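PDB 4QI8: lytic polysaccharide monooxygenase from Neurospora crassa, which probably uses a copper ion, a reductant and oxygen or hydrogen peroxide to cleave the glycosidic bonds of cellulose oxidatively. Local coordinates for residues H72-V83 with S135-H146. Numbering follows the deposited sequence.
Sequences HPGPMQFYLARV and SYLLRAEHIGLH. With CU (copper (II) ion), chain C.
His72 sets its ring anti to its own carbonyl carbon (chi1 -61°), while His146 turns its CG between backbone N and carbonyl carbon (chi1 47°); the two flat rings thereby meet in an offset stack, centroids 4.3 Å apart. His146 CE1 lies over one face of the His72 ring, 3.3 Å from its ND1, and the same His72 ring binds copper through NE2 at 2.0 Å. His1 and Tyr157 complete the protein part of this site, and His146, beside Gln155, probably helps bind oxygen. Toward the strands, Leu145 N donates to Pro73 O. Gly74 CA makes a CA-H...O contact with Ile143 O; a CB here would clash with that oxygen, and the backbone angles by themselves call for glycine. The imidazole of His142 suits its place by having two nitrogens: NE2 gives a weak hydrogen bond to Gly74 O, and ND1 bonds to Tyr2 OH. From here strands 76-82 and 135-144 run antiparallel in the larger sheet of the AA9 beta-sandwich. Met76, Phe78 and the small Ala140 face the interior, where Phe123 of the other sheet packs on the first two. On the opposite face Gln77 NE2 hydrogen-bonds Glu141 OE1 (3.0 Å) from above the carboxylate plane; OE1 also bonds to Tyr185 OH, and Gln77 OE1 takes Asn206 ND2. Glu141 OE2 forms a salt bridge with Arg139 NH2 at 2.8 Å, which probably balances the buried charge. At the far end Arg82 CB makes a CH-pi contact over the Tyr136 ring; an alanine in place of Tyr136 would probably leave the Arg82 methylenes without their aromatic platform and Lys132 O without its hydroxyl partner. Arg82 extends to Asp85 and Ser133 O.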
loop_
_atom_site.group_PDB
_atom_site.type_symbol
_atom_site.label_atom_id
_atom_site.label_comp_id
_atom_site.label_asym_id
_atom_site.label_seq_id
_atom_site.Cartn_x
_atom_site.Cartn_y
_atom_site.Cartn_z
ATOM N N HIS A 72 5.588 -3.439 14.009
ATOM C CA HIS A 72 4.841 -4.691 14.111
ATOM C C HIS A 72 5.352 -5.636 13.028
ATOM O O HIS A 72 5.781 -5.183 11.960
ATOM C CB HIS A 72 3.338 -4.485 13.945
ATOM C CG HIS A 72 2.715 -3.598 14.976
ATOM N ND1 HIS A 72 2.792 -3.862 16.328
ATOM C CD2 HIS A 72 1.955 -2.484 14.854
ATOM C CE1 HIS A 72 2.113 -2.934 16.986
ATOM N NE2 HIS A 72 1.601 -2.084 16.119
ATOM N N PRO A 73 5.287 -6.954 13.275
ATOM C CA PRO A 73 5.736 -7.920 12.267
ATOM C C PRO A 73 4.699 -8.103 11.167
ATOM O O PRO A 73 3.508 -8.237 11.441
ATOM C CB PRO A 73 5.880 -9.205 13.074
ATOM C CG PRO A 73 4.852 -9.070 14.160
ATOM C CD PRO A 73 4.868 -7.612 14.525
ATOM N N GLY A 74 5.160 -8.132 9.928
ATOM C CA GLY A 74 4.307 -8.403 8.800
ATOM C C GLY A 74 4.773 -7.666 7.565
ATOM O O GLY A 74 5.782 -6.952 7.596
ATOM N N PRO A 75 4.040 -7.842 6.461
ATOM C CA PRO A 75 4.500 -7.334 5.167
ATOM C C PRO A 75 4.068 -5.912 4.823
ATOM O O PRO A 75 2.930 -5.512 5.072
ATOM C CB PRO A 75 3.826 -8.285 4.180
ATOM C CG PRO A 75 2.540 -8.616 4.856
ATOM C CD PRO A 75 2.905 -8.770 6.304
ATOM N N MET A 76 4.993 -5.174 4.218
ATOM C CA MET A 76 4.625 -4.035 3.386
ATOM C C MET A 76 4.132 -4.514 2.029
ATOM O O MET A 76 4.691 -5.456 1.447
ATOM C CB MET A 76 5.822 -3.122 3.131
ATOM C CG MET A 76 6.341 -2.402 4.341
ATOM S SD MET A 76 5.157 -1.252 5.090
ATOM C CE MET A 76 4.815 -0.165 3.743
ATOM N N GLN A 77 3.125 -3.830 1.493
ATOM C CA GLN A 77 2.670 -4.057 0.119
ATOM C C GLN A 77 2.316 -2.707 -0.497
ATOM O O GLN A 77 1.847 -1.804 0.202
ATOM C CB GLN A 77 1.475 -5.019 0.064
ATOM C CG GLN A 77 1.639 -6.219 0.977
ATOM C CD GLN A 77 0.715 -7.391 0.690
ATOM O OE1 GLN A 77 1.116 -8.541 0.852
ATOM N NE2 GLN A 77 -0.518 -7.115 0.290
ATOM N N PHE A 78 2.542 -2.576 -1.802
ATOM C CA PHE A 78 2.221 -1.353 -2.535
ATOM C C PHE A 78 1.430 -1.671 -3.794
ATOM O O PHE A 78 1.725 -2.642 -4.499
ATOM C CB PHE A 78 3.498 -0.584 -2.927
ATOM C CG PHE A 78 4.270 -0.033 -1.758
ATOM C CD1 PHE A 78 3.906 1.177 -1.178
ATOM C CD2 PHE A 78 5.357 -0.721 -1.236
ATOM C CE1 PHE A 78 4.613 1.681 -0.113
ATOM C CE2 PHE A 78 6.051 -0.219 -0.151
ATOM C CZ PHE A 78 5.677 0.979 0.408
ATOM N N TYR A 79 0.445 -0.824 -4.084
ATOM C CA TYR A 79 -0.397 -0.954 -5.259
ATOM C C TYR A 79 -0.486 0.389 -5.974
ATOM O O TYR A 79 -0.437 1.450 -5.341
ATOM C CB TYR A 79 -1.818 -1.350 -4.888
ATOM C CG TYR A 79 -2.046 -2.716 -4.279
ATOM C CD1 TYR A 79 -1.675 -3.004 -2.975
ATOM C CD2 TYR A 79 -2.694 -3.717 -5.011
ATOM C CE1 TYR A 79 -1.938 -4.261 -2.414
ATOM C CE2 TYR A 79 -2.974 -4.952 -4.453
ATOM C CZ TYR A 79 -2.592 -5.222 -3.169
ATOM O OH TYR A 79 -2.895 -6.450 -2.639
ATOM N N LEU A 80 -0.677 0.321 -7.288
ATOM C CA LEU A 80 -0.997 1.492 -8.092
ATOM C C LEU A 80 -2.390 1.377 -8.696
ATOM O O LEU A 80 -2.878 0.275 -8.959
ATOM C CB LEU A 80 -0.016 1.609 -9.255
ATOM C CG LEU A 80 1.371 2.144 -8.913
ATOM C CD1 LEU A 80 2.327 1.993 -10.096
ATOM C CD2 LEU A 80 1.309 3.617 -8.491
ATOM N N ALA A 81 -3.007 2.530 -8.950
ATOM C CA ALA A 81 -4.258 2.597 -9.705
ATOM C C ALA A 81 -4.206 3.835 -10.577
ATOM O O ALA A 81 -3.922 4.926 -10.088
ATOM C CB ALA A 81 -5.462 2.647 -8.775
ATOM N N ARG A 82 -4.492 3.666 -11.865
ATOM C CA ARG A 82 -4.400 4.770 -12.806
ATOM C C ARG A 82 -5.731 5.499 -12.948
ATOM O O ARG A 82 -6.763 4.919 -13.295
ATOM C CB ARG A 82 -3.943 4.275 -14.177
ATOM C CG ARG A 82 -3.672 5.414 -15.144
ATOM C CD ARG A 82 -3.184 4.918 -16.490
ATOM N NE ARG A 82 -2.883 6.005 -17.424
ATOM C CZ ARG A 82 -3.789 6.675 -18.132
ATOM N NH1 ARG A 82 -5.082 6.391 -18.041
ATOM N NH2 ARG A 82 -3.394 7.631 -18.958
ATOM N N VAL A 83 -5.694 6.802 -12.715
ATOM C CA VAL A 83 -6.867 7.635 -12.887
ATOM C C VAL A 83 -7.274 7.645 -14.373
ATOM O O VAL A 83 -6.425 7.859 -15.226
ATOM C CB VAL A 83 -6.558 9.071 -12.444
ATOM C CG1 VAL A 83 -7.773 9.954 -12.637
ATOM C CG2 VAL A 83 -6.078 9.118 -10.988
ATOM N N SER A 135 -2.049 10.127 -14.287
ATOM C CA SER A 135 -2.182 10.311 -12.848
ATOM C C SER A 135 -2.496 8.979 -12.191
ATOM O O SER A 135 -3.247 8.181 -12.749
ATOM C CB SER A 135 -3.275 11.321 -12.544
ATOM O OG SER A 135 -2.952 12.589 -13.086
ATOM N N TYR A 136 -1.930 8.765 -11.007
ATOM C CA TYR A 136 -2.066 7.503 -10.288
ATOM C C TYR A 136 -2.228 7.729 -8.793
ATOM O O TYR A 136 -1.685 8.693 -8.236
ATOM C CB TYR A 136 -0.808 6.645 -10.438
ATOM C CG TYR A 136 -0.630 5.907 -11.747
ATOM C CD1 TYR A 136 -0.178 6.564 -12.890
ATOM C CD2 TYR A 136 -0.871 4.545 -11.827
ATOM C CE1 TYR A 136 0.007 5.883 -14.079
ATOM C CE2 TYR A 136 -0.684 3.851 -13.008
ATOM C CZ TYR A 136 -0.233 4.521 -14.125
ATOM O OH TYR A 136 -0.065 3.794 -15.284
ATOM N N LEU A 137 -2.936 6.805 -8.143
ATOM C CA LEU A 137 -2.828 6.643 -6.709
ATOM C C LEU A 137 -1.830 5.535 -6.412
ATOM O O LEU A 137 -1.828 4.494 -7.082
ATOM C CB LEU A 137 -4.178 6.277 -6.102
ATOM C CG LEU A 137 -5.269 7.327 -6.304
ATOM C CD1 LEU A 137 -6.610 6.816 -5.787
ATOM C CD2 LEU A 137 -4.901 8.613 -5.600
ATOM N N LEU A 138 -1.009 5.766 -5.385
ATOM C CA LEU A 138 -0.090 4.769 -4.857
ATOM C C LEU A 138 -0.526 4.445 -3.442
ATOM O O LEU A 138 -0.456 5.299 -2.559
ATOM C CB LEU A 138 1.343 5.289 -4.870
ATOM C CG LEU A 138 2.393 4.396 -4.199
ATOM C CD1 LEU A 138 2.556 3.040 -4.873
ATOM C CD2 LEU A 138 3.713 5.130 -4.155
ATOM N N ARG A 139 -1.033 3.232 -3.253
ATOM C CA ARG A 139 -1.506 2.771 -1.957
ATOM C C ARG A 139 -0.381 2.045 -1.234
ATOM O O ARG A 139 0.199 1.098 -1.764
ATOM C CB ARG A 139 -2.711 1.840 -2.142
ATOM C CG ARG A 139 -3.241 1.192 -0.877
ATOM C CD ARG A 139 -4.441 0.319 -1.205
ATOM N NE ARG A 139 -4.986 -0.350 -0.026
ATOM C CZ ARG A 139 -4.504 -1.472 0.488
ATOM N NH1 ARG A 139 -3.479 -2.084 -0.098
ATOM N NH2 ARG A 139 -5.051 -1.990 1.577
ATOM N N ALA A 140 -0.105 2.495 -0.009
ATOM C CA ALA A 140 0.844 1.867 0.904
ATOM C C ALA A 140 0.066 1.122 1.965
ATOM O O ALA A 140 -0.889 1.665 2.516
ATOM C CB ALA A 140 1.691 2.929 1.575
ATOM N N GLU A 141 0.494 -0.097 2.277
ATOM C CA GLU A 141 -0.021 -0.778 3.447
ATOM C C GLU A 141 1.064 -1.563 4.147
ATOM O O GLU A 141 1.937 -2.161 3.514
ATOM C CB GLU A 141 -1.207 -1.696 3.138
ATOM C CG GLU A 141 -0.845 -3.036 2.526
ATOM C CD GLU A 141 -2.051 -3.856 2.093
ATOM O OE1 GLU A 141 -1.914 -4.558 1.066
ATOM O OE2 GLU A 141 -3.136 -3.760 2.718
ATOM N N HIS A 142 0.983 -1.543 5.468
ATOM C CA HIS A 142 1.677 -2.498 6.290
ATOM C C HIS A 142 0.623 -3.346 6.986
ATOM O O HIS A 142 -0.358 -2.808 7.513
ATOM C CB HIS A 142 2.549 -1.836 7.350
ATOM C CG HIS A 142 3.411 -2.831 8.034
ATOM N ND1 HIS A 142 3.280 -3.157 9.368
ATOM C CD2 HIS A 142 4.347 -3.662 7.521
ATOM C CE1 HIS A 142 4.125 -4.132 9.645
ATOM N NE2 HIS A 142 4.774 -4.461 8.543
ATOM N N ILE A 143 0.834 -4.660 7.011
ATOM C CA ILE A 143 -0.107 -5.566 7.660
ATOM C C ILE A 143 0.557 -6.150 8.898
ATOM O O ILE A 143 1.435 -7.004 8.796
ATOM C CB ILE A 143 -0.579 -6.701 6.719
ATOM C CG1 ILE A 143 -0.947 -6.148 5.335
ATOM C CG2 ILE A 143 -1.761 -7.395 7.349
ATOM C CD1 ILE A 143 -1.365 -7.214 4.316
ATOM N N GLY A 144 0.157 -5.673 10.075
ATOM C CA GLY A 144 0.698 -6.169 11.327
ATOM C C GLY A 144 0.008 -7.454 11.723
ATOM O O GLY A 144 -1.211 -7.476 11.916
ATOM N N LEU A 145 0.798 -8.519 11.855
ATOM C CA LEU A 145 0.272 -9.876 12.010
ATOM C C LEU A 145 0.503 -10.514 13.381
ATOM O O LEU A 145 0.252 -11.698 13.566
ATOM C CB LEU A 145 0.876 -10.788 10.936
ATOM C CG LEU A 145 0.507 -10.428 9.499
ATOM C CD1 LEU A 145 1.277 -11.314 8.551
ATOM C CD2 LEU A 145 -0.986 -10.556 9.251
ATOM N N HIS A 146 1.002 -9.743 14.339
ATOM C CA HIS A 146 1.388 -10.306 15.628
ATOM C C HIS A 146 0.262 -11.022 16.378
ATOM O O HIS A 146 0.560 -11.941 17.144
ATOM C CB HIS A 146 2.042 -9.244 16.519
ATOM C CG HIS A 146 1.298 -7.954 16.569
ATOM N ND1 HIS A 146 1.155 -7.142 15.464
ATOM C CD2 HIS A 146 0.656 -7.339 17.584
ATOM C CE1 HIS A 146 0.449 -6.078 15.806
ATOM N NE2 HIS A 146 0.132 -6.176 17.085
HETATM CU CU CU C . 0.354 -0.599 16.637
HETATM O O HOH W 1 -0.802 -1.090 -0.645
HETATM O O HOH W 2 -4.616 9.892 -15.734
HETATM O O HOH W 3 -0.899 -2.027 17.406
HETATM O O HOH W 4 1.371 -0.450 18.924
#